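Local coordinates for protein dihydroorotate dehydrogenase (Schistosoma mansoni, PDB 6UY4) that probably catalyses the FMN-dependent oxidation of (S)-dihydroorotate to orotate with a quinone as electron acceptor, a step of de novo pyrimidine biosynthesis, at residues N68-L73 and V364-A369; I166-G171 and R188-V193; A227-L232 and T236-K241; P306-S311 and L341-A346. All coordinates share one frame; numbering follows the deposited sequence.

Contact 1 of 4, residues N68-L73 and V364-A369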
# COMPACT_ATOMS: atom_id res chain seq x y z
N ASN A 68 -2.44 -20.64 -9.78
CA ASN A 68 -2.31 -21.98 -9.22
C ASN A 68 -0.90 -22.55 -9.41
O ASN A 68 -0.72 -23.77 -9.38
CB ASN A 68 -3.35 -22.94 -9.82
CG ASN A 68 -4.77 -22.50 -9.55
OD1 ASN A 68 -5.39 -22.91 -8.56
ND2 ASN A 68 -5.30 -21.65 -10.42
N SER A 69 0.09 -21.69 -9.60
CA SER A 69 1.46 -22.13 -9.82
C SER A 69 2.21 -22.43 -8.52
O SER A 69 3.32 -22.96 -8.58
CB SER A 69 2.23 -21.07 -10.61
OG SER A 69 3.59 -21.44 -10.78
N PHE A 70 1.62 -22.11 -7.37
CA PHE A 70 2.25 -22.35 -6.07
C PHE A 70 1.21 -22.97 -5.15
O PHE A 70 0.57 -22.28 -4.35
CB PHE A 70 2.81 -21.06 -5.48
CG PHE A 70 3.72 -20.31 -6.41
CD1 PHE A 70 5.07 -20.60 -6.47
CD2 PHE A 70 3.22 -19.31 -7.23
CE1 PHE A 70 5.91 -19.91 -7.33
CE2 PHE A 70 4.05 -18.62 -8.10
CZ PHE A 70 5.40 -18.92 -8.14
N PRO A 71 1.00 -24.29 -5.24
CA PRO A 71 -0.02 -24.93 -4.41
C PRO A 71 0.26 -24.84 -2.92
O PRO A 71 -0.69 -24.74 -2.12
CB PRO A 71 -0.01 -26.39 -4.89
CG PRO A 71 0.61 -26.34 -6.26
CD PRO A 71 1.62 -25.23 -6.19
N GLN A 72 1.53 -24.86 -2.51
CA GLN A 72 1.88 -24.79 -1.10
C GLN A 72 1.76 -23.38 -0.53
O GLN A 72 1.90 -23.22 0.69
CB GLN A 72 3.30 -25.32 -0.89
CG GLN A 72 3.49 -26.77 -1.30
N LEU A 73 1.52 -22.37 -1.36
CA LEU A 73 1.44 -20.99 -0.90
C LEU A 73 0.03 -20.44 -0.91
O LEU A 73 -0.17 -19.29 -0.48
CB LEU A 73 2.34 -20.10 -1.76
CG LEU A 73 3.85 -20.32 -1.61
CD1 LEU A 73 4.63 -19.31 -2.44
CD2 LEU A 73 4.25 -20.26 -0.15
N VAL A 364 8.87 -9.59 -10.38
CA VAL A 364 9.03 -9.52 -8.93
C VAL A 364 7.87 -10.19 -8.21
O VAL A 364 8.02 -10.62 -7.06
CB VAL A 364 9.20 -8.05 -8.48
CG1 VAL A 364 7.85 -7.34 -8.45
CG2 VAL A 364 9.87 -7.98 -7.11
N ALA A 365 6.70 -10.29 -8.85
CA ALA A 365 5.54 -10.90 -8.21
C ALA A 365 5.77 -12.39 -7.97
O ALA A 365 5.64 -12.87 -6.84
CB ALA A 365 4.29 -10.66 -9.06
N HIS A 366 6.11 -13.13 -9.03
CA HIS A 366 6.35 -14.56 -8.90
C HIS A 366 7.75 -14.89 -8.40
O HIS A 366 7.95 -15.97 -7.84
CB HIS A 366 6.11 -15.27 -10.23
CG HIS A 366 4.69 -15.66 -10.45
ND1 HIS A 366 3.63 -15.00 -9.86
CD2 HIS A 366 4.14 -16.66 -11.18
CE1 HIS A 366 2.50 -15.58 -10.23
NE2 HIS A 366 2.78 -16.59 -11.03
N LYS A 367 8.72 -13.99 -8.59
CA LYS A 367 10.07 -14.23 -8.10
C LYS A 367 10.07 -14.47 -6.60
O LYS A 367 10.58 -15.49 -6.11
CB LYS A 367 10.98 -13.05 -8.44
CG LYS A 367 12.39 -13.17 -7.86
CD LYS A 367 13.04 -11.81 -7.70
CE LYS A 367 14.44 -11.94 -7.11
NZ LYS A 367 14.98 -10.63 -6.65
N VAL A 368 9.49 -13.54 -5.84
CA VAL A 368 9.43 -13.67 -4.39
C VAL A 368 8.68 -14.94 -4.00
O VAL A 368 9.06 -15.64 -3.05
CB VAL A 368 8.78 -12.42 -3.76
CG1 VAL A 368 8.77 -12.52 -2.24
CG2 VAL A 368 9.51 -11.16 -4.21
N ALA A 369 7.61 -15.25 -4.72
CA ALA A 369 6.83 -16.46 -4.44
C ALA A 369 7.68 -17.71 -4.61
O ALA A 369 7.64 -18.62 -3.77
CB ALA A 369 5.60 -16.51 -5.35

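Contact 2 of 4, residues I166-G171 and R188-V193. With FMN (flavin mononucleotide), chain G.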
# COMPACT_ATOMS: atom_id res chain seq x y z
N ILE A 166 -9.24 -7.73 -4.78
CA ILE A 166 -9.07 -6.30 -4.97
C ILE A 166 -9.53 -5.59 -3.71
O ILE A 166 -10.67 -5.78 -3.26
CB ILE A 166 -9.85 -5.77 -6.19
CG1 ILE A 166 -9.26 -6.35 -7.48
CG2 ILE A 166 -9.82 -4.25 -6.22
CD1 ILE A 166 -7.83 -5.97 -7.73
N GLY A 167 -8.64 -4.78 -3.13
CA GLY A 167 -9.00 -3.94 -2.01
C GLY A 167 -8.99 -2.48 -2.39
O GLY A 167 -8.37 -2.10 -3.39
N VAL A 168 -9.67 -1.64 -1.62
CA VAL A 168 -9.74 -0.20 -1.89
C VAL A 168 -9.23 0.54 -0.66
O VAL A 168 -9.70 0.30 0.46
CB VAL A 168 -11.17 0.24 -2.25
CG1 VAL A 168 -11.21 1.74 -2.48
CG2 VAL A 168 -11.66 -0.50 -3.48
N ASN A 169 -8.28 1.44 -0.88
CA ASN A 169 -7.71 2.26 0.18
C ASN A 169 -8.39 3.63 0.16
O ASN A 169 -8.25 4.38 -0.81
CB ASN A 169 -6.20 2.40 0.01
CG ASN A 169 -5.54 3.10 1.18
OD1 ASN A 169 -5.64 4.32 1.33
ND2 ASN A 169 -4.85 2.33 2.01
N LEU A 170 -9.10 3.95 1.23
CA LEU A 170 -9.91 5.16 1.29
C LEU A 170 -9.13 6.31 1.93
O LEU A 170 -8.35 6.10 2.86
CB LEU A 170 -11.20 4.90 2.07
CG LEU A 170 -11.97 3.67 1.61
CD1 LEU A 170 -13.08 3.33 2.59
CD2 LEU A 170 -12.53 3.88 0.22
N GLY A 171 -9.36 7.52 1.42
CA GLY A 171 -8.72 8.71 1.95
C GLY A 171 -9.68 9.88 1.97
O GLY A 171 -10.84 9.76 1.57
N ARG A 188 -19.09 3.52 2.40
CA ARG A 188 -20.40 3.31 1.78
C ARG A 188 -20.30 3.21 0.27
O ARG A 188 -21.14 2.55 -0.36
CB ARG A 188 -21.35 4.45 2.18
N LYS A 189 -19.28 3.83 -0.34
CA LYS A 189 -19.18 3.85 -1.79
C LYS A 189 -18.62 2.54 -2.34
O LYS A 189 -19.13 2.01 -3.33
CB LYS A 189 -18.30 5.02 -2.24
CG LYS A 189 -18.27 5.24 -3.74
CD LYS A 189 -19.59 5.79 -4.25
CE LYS A 189 -19.52 6.14 -5.73
NZ LYS A 189 -20.77 6.79 -6.21
N PHE A 190 -17.57 2.00 -1.72
CA PHE A 190 -16.88 0.82 -2.23
C PHE A 190 -17.13 -0.43 -1.40
O PHE A 190 -16.58 -1.49 -1.73
CB PHE A 190 -15.37 1.09 -2.31
CG PHE A 190 -15.01 2.25 -3.19
CD1 PHE A 190 -14.93 2.10 -4.56
CD2 PHE A 190 -14.75 3.50 -2.64
CE1 PHE A 190 -14.59 3.16 -5.38
CE2 PHE A 190 -14.41 4.57 -3.45
CZ PHE A 190 -14.33 4.40 -4.82
N GLY A 191 -17.92 -0.34 -0.33
CA GLY A 191 -18.12 -1.48 0.54
C GLY A 191 -18.83 -2.66 -0.11
O GLY A 191 -18.70 -3.79 0.37
N GLU A 192 -19.57 -2.42 -1.19
CA GLU A 192 -20.31 -3.48 -1.85
C GLU A 192 -19.51 -4.19 -2.94
O GLU A 192 -19.77 -5.36 -3.23
CB GLU A 192 -21.60 -2.93 -2.45
CG GLU A 192 -22.57 -2.36 -1.43
CD GLU A 192 -23.26 -3.43 -0.61
OE1 GLU A 192 -23.20 -4.61 -1.00
OE2 GLU A 192 -23.86 -3.09 0.44
N VAL A 193 -18.54 -3.50 -3.55
CA VAL A 193 -17.79 -4.07 -4.66
C VAL A 193 -16.38 -4.50 -4.27
O VAL A 193 -15.81 -5.37 -4.95
CB VAL A 193 -17.73 -3.08 -5.85
CG1 VAL A 193 -19.13 -2.76 -6.33
CG2 VAL A 193 -16.98 -1.82 -5.46
N1 FMN G . 0.20 4.04 0.47
C2 FMN G . -1.15 4.28 0.66
O2 FMN G . -1.74 3.76 1.61
N3 FMN G . -1.84 5.09 -0.21
C4 FMN G . -1.18 5.68 -1.28
O4 FMN G . -1.80 6.41 -2.06
C4A FMN G . 0.17 5.44 -1.47
N5 FMN G . 0.83 6.02 -2.53
C5A FMN G . 2.18 5.78 -2.73
C6 FMN G . 2.84 6.37 -3.80
C7 FMN G . 4.19 6.14 -4.00
C7M FMN G . 4.90 6.78 -5.16
C8 FMN G . 4.89 5.32 -3.12
C8M FMN G . 6.35 5.06 -3.33
C9 FMN G . 4.23 4.73 -2.05
C9A FMN G . 2.87 4.96 -1.84
N10 FMN G . 2.21 4.38 -0.78
C10 FMN G . 0.86 4.62 -0.59
C1' FMN G . 2.93 3.49 0.19
C2' FMN G . 2.93 2.05 -0.30
O2' FMN G . 1.61 1.63 -0.55
C3' FMN G . 3.55 1.12 0.73
O3' FMN G . 2.93 1.32 1.98
C4' FMN G . 5.06 1.34 0.87
O4' FMN G . 5.60 1.91 -0.30
C5' FMN G . 5.72 -0.01 1.12
O5' FMN G . 7.12 0.09 1.01
P FMN G . 7.85 -0.71 -0.18
O1P FMN G . 9.33 -0.50 -0.04
O2P FMN G . 7.51 -2.18 -0.11
O3P FMN G . 7.39 -0.14 -1.50

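Contact 3 of 4, residues A227-L232 and T236-K241. With FMN (flavin mononucleotide), chain G.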
# COMPACT_ATOMS: atom_id res chain seq x y z
N ALA A 227 -20.01 1.69 11.85
CA ALA A 227 -21.45 1.86 11.71
C ALA A 227 -21.86 1.87 10.24
O ALA A 227 -22.84 1.21 9.85
CB ALA A 227 -21.89 3.16 12.39
N ALA A 228 -21.12 2.60 9.41
CA ALA A 228 -21.38 2.59 7.97
C ALA A 228 -21.15 1.21 7.38
O ALA A 228 -21.89 0.77 6.50
CB ALA A 228 -20.51 3.63 7.27
N ARG A 229 -20.11 0.51 7.86
CA ARG A 229 -19.84 -0.84 7.38
C ARG A 229 -21.00 -1.77 7.68
O ARG A 229 -21.38 -2.59 6.84
CB ARG A 229 -18.54 -1.36 8.00
CG ARG A 229 -17.92 -2.56 7.29
CD ARG A 229 -18.50 -3.89 7.78
NE ARG A 229 -18.36 -4.06 9.22
CZ ARG A 229 -17.35 -4.71 9.80
NH1 ARG A 229 -16.39 -5.25 9.06
NH2 ARG A 229 -17.31 -4.82 11.12
N ASN A 230 -21.57 -1.67 8.88
CA ASN A 230 -22.68 -2.53 9.25
C ASN A 230 -23.95 -2.21 8.47
O ASN A 230 -24.85 -3.06 8.40
CB ASN A 230 -22.95 -2.43 10.75
CG ASN A 230 -21.81 -2.98 11.59
OD1 ASN A 230 -21.00 -3.77 11.10
ND2 ASN A 230 -21.73 -2.55 12.84
N GLN A 231 -24.05 -1.02 7.88
CA GLN A 231 -25.19 -0.68 7.05
C GLN A 231 -25.15 -1.35 5.68
O GLN A 231 -26.09 -1.19 4.90
CB GLN A 231 -25.30 0.84 6.88
CG GLN A 231 -25.76 1.56 8.13
CD GLN A 231 -27.10 1.05 8.62
OE1 GLN A 231 -27.17 0.34 9.63
NE2 GLN A 231 -28.17 1.41 7.92
N LEU A 232 -24.08 -2.07 5.37
CA LEU A 232 -23.95 -2.76 4.09
C LEU A 232 -24.64 -4.12 4.13
O LEU A 232 -25.05 -4.60 5.19
CB LEU A 232 -22.47 -2.93 3.73
CG LEU A 232 -21.63 -1.65 3.64
CD1 LEU A 232 -20.16 -2.00 3.49
CD2 LEU A 232 -22.10 -0.79 2.48
N THR A 236 -18.10 -6.12 5.09
CA THR A 236 -16.85 -6.03 4.35
C THR A 236 -15.68 -5.80 5.31
O THR A 236 -15.79 -4.96 6.21
CB THR A 236 -16.93 -4.90 3.32
OG1 THR A 236 -18.08 -5.09 2.50
CG2 THR A 236 -15.68 -4.88 2.44
N PRO A 237 -14.57 -6.51 5.15
CA PRO A 237 -13.43 -6.32 6.07
C PRO A 237 -12.91 -4.89 6.04
O PRO A 237 -12.75 -4.29 4.97
CB PRO A 237 -12.39 -7.32 5.55
CG PRO A 237 -13.19 -8.36 4.84
CD PRO A 237 -14.35 -7.64 4.23
N ILE A 238 -12.63 -4.36 7.23
CA ILE A 238 -12.08 -3.02 7.39
C ILE A 238 -10.68 -3.16 7.96
O ILE A 238 -10.49 -3.71 9.05
CB ILE A 238 -12.96 -2.15 8.31
CG1 ILE A 238 -14.32 -1.89 7.67
CG2 ILE A 238 -12.26 -0.84 8.63
CD1 ILE A 238 -14.25 -1.07 6.40
N LEU A 239 -9.69 -2.66 7.21
CA LEU A 239 -8.30 -2.73 7.62
C LEU A 239 -7.77 -1.34 7.94
O LEU A 239 -8.24 -0.33 7.39
CB LEU A 239 -7.43 -3.38 6.54
CG LEU A 239 -7.36 -4.91 6.52
CD1 LEU A 239 -8.70 -5.52 6.14
CD2 LEU A 239 -6.27 -5.37 5.56
N LEU A 240 -6.79 -1.28 8.84
CA LEU A 240 -6.18 -0.03 9.28
C LEU A 240 -4.70 -0.07 8.93
O LEU A 240 -3.97 -0.95 9.41
CB LEU A 240 -6.39 0.18 10.78
CG LEU A 240 -6.49 1.63 11.24
CD1 LEU A 240 -7.64 2.33 10.54
CD2 LEU A 240 -6.66 1.70 12.75
N LYS A 241 -4.25 0.88 8.12
CA LYS A 241 -2.86 0.96 7.69
C LYS A 241 -2.16 2.06 8.48
O LYS A 241 -2.61 3.21 8.47
CB LYS A 241 -2.78 1.23 6.19
CG LYS A 241 -1.37 1.20 5.62
CD LYS A 241 -1.40 1.29 4.11
CE LYS A 241 0.00 1.22 3.52
NZ LYS A 241 -0.03 1.26 2.03
N1 FMN G . 0.20 4.04 0.47
C2 FMN G . -1.15 4.28 0.66
O2 FMN G . -1.74 3.76 1.61
N3 FMN G . -1.84 5.09 -0.21
C4 FMN G . -1.18 5.68 -1.28
O4 FMN G . -1.80 6.41 -2.06
C4A FMN G . 0.17 5.44 -1.47
N5 FMN G . 0.83 6.02 -2.53
C5A FMN G . 2.18 5.78 -2.73
C6 FMN G . 2.84 6.37 -3.80
C7 FMN G . 4.19 6.14 -4.00
C7M FMN G . 4.90 6.78 -5.16
C8 FMN G . 4.89 5.32 -3.12
C8M FMN G . 6.35 5.06 -3.33
C9 FMN G . 4.23 4.73 -2.05
C9A FMN G . 2.87 4.96 -1.84
N10 FMN G . 2.21 4.38 -0.78
C10 FMN G . 0.86 4.62 -0.59
C1' FMN G . 2.93 3.49 0.19
C2' FMN G . 2.93 2.05 -0.30
O2' FMN G . 1.61 1.63 -0.55
C3' FMN G . 3.55 1.12 0.73
O3' FMN G . 2.93 1.32 1.98
C4' FMN G . 5.06 1.34 0.87
O4' FMN G . 5.60 1.91 -0.30
C5' FMN G . 5.72 -0.01 1.12
O5' FMN G . 7.12 0.09 1.01
P FMN G . 7.85 -0.71 -0.18
O1P FMN G . 9.33 -0.50 -0.04
O2P FMN G . 7.51 -2.18 -0.11
O3P FMN G . 7.39 -0.14 -1.50

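Contact 4 of 4, residues P306-S311 and L341-A346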
# COMPACT_ATOMS: atom_id res chain seq x y z
N PRO A 306 15.73 0.37 2.29
CA PRO A 306 16.03 0.98 3.60
C PRO A 306 14.87 0.95 4.58
O PRO A 306 15.08 1.24 5.77
CB PRO A 306 16.41 2.42 3.24
CG PRO A 306 16.89 2.34 1.85
CD PRO A 306 16.05 1.30 1.19
N LEU A 307 13.66 0.60 4.14
CA LEU A 307 12.49 0.56 5.01
C LEU A 307 12.28 -0.81 5.64
O LEU A 307 11.61 -0.90 6.68
CB LEU A 307 11.24 0.95 4.21
CG LEU A 307 9.88 0.96 4.91
CD1 LEU A 307 9.88 1.93 6.07
CD2 LEU A 307 8.77 1.28 3.92
N PHE A 308 12.85 -1.87 5.06
CA PHE A 308 12.50 -3.23 5.48
C PHE A 308 12.78 -3.46 6.96
O PHE A 308 11.95 -4.05 7.67
CB PHE A 308 13.27 -4.25 4.64
CG PHE A 308 13.20 -5.65 5.19
CD1 PHE A 308 12.07 -6.43 5.00
CD2 PHE A 308 14.26 -6.18 5.90
CE1 PHE A 308 12.00 -7.71 5.51
CE2 PHE A 308 14.20 -7.46 6.41
CZ PHE A 308 13.07 -8.23 6.21
N GLU A 309 13.93 -3.00 7.46
CA GLU A 309 14.30 -3.30 8.84
C GLU A 309 13.34 -2.66 9.83
O GLU A 309 12.94 -3.29 10.82
CB GLU A 309 15.74 -2.85 9.11
CG GLU A 309 16.22 -3.15 10.52
CD GLU A 309 17.68 -2.81 10.72
OE1 GLU A 309 18.38 -2.53 9.72
OE2 GLU A 309 18.14 -2.83 11.88
N LYS A 310 12.94 -1.41 9.58
CA LYS A 310 12.07 -0.71 10.51
C LYS A 310 10.63 -1.21 10.41
O LYS A 310 10.00 -1.51 11.43
CB LYS A 310 12.13 0.80 10.27
CG LYS A 310 11.52 1.63 11.38
CD LYS A 310 11.79 3.11 11.19
CE LYS A 310 11.30 3.92 12.38
NZ LYS A 310 11.58 5.37 12.22
N SER A 311 10.10 -1.30 9.19
CA SER A 311 8.71 -1.71 9.01
C SER A 311 8.48 -3.14 9.51
O SER A 311 7.37 -3.46 9.95
CB SER A 311 8.30 -1.59 7.55
OG SER A 311 9.09 -2.42 6.72
N LEU A 341 9.34 -13.71 3.86
CA LEU A 341 9.28 -14.76 4.87
C LEU A 341 9.54 -14.20 6.26
O LEU A 341 8.96 -14.67 7.24
CB LEU A 341 10.27 -15.87 4.53
CG LEU A 341 10.22 -17.10 5.44
CD1 LEU A 341 8.81 -17.65 5.51
CD2 LEU A 341 11.19 -18.17 4.97
N SER A 342 10.42 -13.20 6.36
CA SER A 342 10.65 -12.55 7.65
C SER A 342 9.38 -11.89 8.16
O SER A 342 9.05 -11.99 9.35
CB SER A 342 11.79 -11.53 7.53
OG SER A 342 12.99 -12.15 7.10
N LYS A 343 8.65 -11.21 7.27
CA LYS A 343 7.40 -10.57 7.67
C LYS A 343 6.34 -11.61 8.01
O LYS A 343 5.59 -11.44 8.99
CB LYS A 343 6.91 -9.64 6.57
CG LYS A 343 7.77 -8.40 6.35
CD LYS A 343 7.13 -7.45 5.35
CE LYS A 343 8.00 -6.23 5.11
NZ LYS A 343 8.19 -5.42 6.35
N LEU A 344 6.24 -12.68 7.22
CA LEU A 344 5.25 -13.71 7.50
C LEU A 344 5.54 -14.41 8.82
O LEU A 344 4.61 -14.73 9.58
CB LEU A 344 5.20 -14.72 6.35
CG LEU A 344 4.64 -14.22 5.02
CD1 LEU A 344 4.66 -15.33 3.98
CD2 LEU A 344 3.24 -13.66 5.18
N ASN A 345 6.81 -14.66 9.13
CA ASN A 345 7.15 -15.26 10.41
C ASN A 345 6.96 -14.29 11.56
O ASN A 345 6.71 -14.71 12.69
CB ASN A 345 8.60 -15.77 10.39
CG ASN A 345 8.78 -16.97 9.48
OD1 ASN A 345 7.84 -17.75 9.26
ND2 ASN A 345 9.98 -17.13 8.94
N ALA A 346 7.06 -12.98 11.30
CA ALA A 346 6.89 -11.98 12.34
C ALA A 346 5.44 -11.81 12.76
O ALA A 346 5.19 -11.20 13.81
CB ALA A 346 7.46 -10.64 11.88

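Contact 1 of 4, residues N68-L73 and V364-A369
The ring of Phe70 is met on one face by the methyl of Ala369 and at its edge by the imidazole of His366, while its opposite face carries Ser69 OG from its own loop. Ala369 CB stands 3.8 Å from the centroid of the Phe70 ring and 15° off the ring normal, a CH-pi contact. The imidazole is turned almost perpendicular to the phenyl, with 81° between the planes and 5.0 Å between the centroids of Phe70 and His366. This is a T-shaped pair in which the phenyl supplies the edge: Phe70 CE2 sits over the centre of the imidazole face, 3.7 Å from His366 CD2. One ring thus uses its face for a methyl and its rim for an aromatic, the methyl and the imidazole coming from residues about one helical turn apart. Phe70 can reach both because its CG lies anti to the carbonyl carbon (chi1 -52°), which sends the ring from the loop onto the helix. Leu73 adds a second apolar finger, with CD1 3.4 Å from Ala369 O and 4.2 Å from Ala369 CB. The loop is turned back at this point by a backbone hydrogen bond from Leu73 N to Phe70 O. His366 is also weakly tied through NE2 to Gln66 O, which probably helps to set the tilt of its ring. The loop between helix 46-58 and strand 75-77 is thereby packed on helix 364-376, the last helix of the chain. Phe70 extends along that helix to Arg370 and Asn373, and Leu73 touches Ile372, while Ala369 and Val368 rest on Ile86 of barrel strand 86-88.

Contact 2 of 4, residues I166-G171 and R188-V193
Phe190 and Val168 meet with the methyl CG1 of the valine set over one face of the phenyl ring. CG1 lies 4.1 Å from the centroid of the Phe190 ring and 20° off its normal, a CH-pi contact displaced toward the CG side of the ring, where Val168 CG1 is 3.9 Å from Phe190 CG. The valine rotamer decides which methyl does this: with chi1 178°, CG1 is trans to the backbone N and points to the helix. In Leu170, two residues along strand 165-170, CG is instead anti to the carbonyl carbon (chi1 -50°), and an extended chi2 brings CD2 to 3.6 Å from Phe190 CD2. The leucine and phenylalanine run past each other in opposite directions. On the other face of the ring lies Lys189 CG from the same helix, and His148 makes an edge-to-face pair with Phe190. Together these join strand 165-170 to helix 179-190 within a beta-alpha-beta unit of the TIM barrel. Between the two apolar residues, Asn169 faces the barrel interior, where its amide is held by Thr114, Asn200 and Glu111 near FMN. The contact is therefore purely apolar on the helix side of the strand, whereas the polar Asn169 of the FMN pocket lies on the inner side.

Contact 3 of 4, residues A227-L232 and T236-K241
Arg229 reaches from the end of helix 215-230 to the backbone of Thr236, donating a hydrogen bond of 2.9 Å from NH1 to Thr236 O. The N-H points fairly straight at the oxygen (159°), which lies in the guanidinium plane, although NH1 approaches from above the carbonyl plane. With chi1 at -163°, Arg229 CG is anti to the backbone N and lies against the strand, 3.7 Å from Ile238 CG1; bends at chi2 and chi3 then turn the guanidinium back to Thr236 O. Leu232 adds a looser touch, its CD1 3.9 Å from Thr236 OG1. These contacts close the short turn from helix to strand in the beta-alpha-beta unit of strand 196-200, helix 215-230 and strand 238-242, part of the TIM barrel. Farther out, Asp266 OD2 forms a salt bridge with Arg229 NH1 and accepts from Ile238 N, so one carboxylate binds both sides of the turn. Arg229 NE donates to Asn230 OD1 over 3.3 Å, and Thr236 OG1 is hydrogen-bonded to Gly191 O and Lys234 O. At the far end of segment 236-241, Lys241 stretches fully extended into the barrel, where NZ donates to FMN O2 at 3.1 Å, N1 at 3.2 Å and O3' at 3.0 Å.

Contact 4 of 4, residues P306-S311 and L341-A346
Phe308 lies alongside the aliphatic end of Lys343, the two side chains running past each other in opposite directions, with Phe308 CD1 4.1 Å from Lys343 CE. The far end of the ring meets the other helix edge-on: Ser342 CB lies in the plane of the phenyl, 3.8 Å from Phe308 CZ. A chi1 of 168° places the ring trans to the backbone N and carries it across the gap between the helices. Lys343 crosses the same gap from the other side. Its chain is extended as far as CE and then bends at chi4 (-62°), which turns NZ to donate to Ser311 OG at 3.2 Å; the amine also bonds Thr312 OG1, so two neighbouring hydroxyls of helix 305-321 hold it. Ser311 OG in turn donates to Leu307 O at 2.9 Å, from above the carbonyl plane. That bond ties the hydroxyl to its own helix and leaves OG as acceptor for the lysine, while Leu307 O takes two donors, Ser311 N and OG. Ser342 OG is bound to Glu338 O within its own helix, and it is the CB of the serine that comes closest to the ring. Segments 306-311 and 341-346 run nearly parallel (11°), their axes 11.3 Å apart at the closest, a spacing that long side chains bridge. Leu307 touches FMN, and Ser311 packs on Ser271 of the flavin site. Adjacent, near-parallel helices of this kind, separated in sequence by strand 328-331, are characteristic of the outer layer of a TIM barrel, here with the start of helix 305-321 at the FMN site.

Contacts 2, 3 and 4 lie wholly within the TIM barrel, whereas contact 1 joins a loop preceding the barrel strands to its last helix, 364-376, and encloses the other three along the chain. Contacts 1 and 2 are buried and rely on aromatic and apolar groups; contacts 3 and 4 are partly buried and add hydrogen bonds from a long basic side chain. Contacts 2 and 3 reach the same parallel sheet through successive beta-alpha-beta units, sharing strand 196-200, and touch each other where Gly191 packs on Leu232. Contact 4 joins helix to helix, its centre about 27 Å from those of contacts 2 and 3, yet all three include residues lining the FMN pocket.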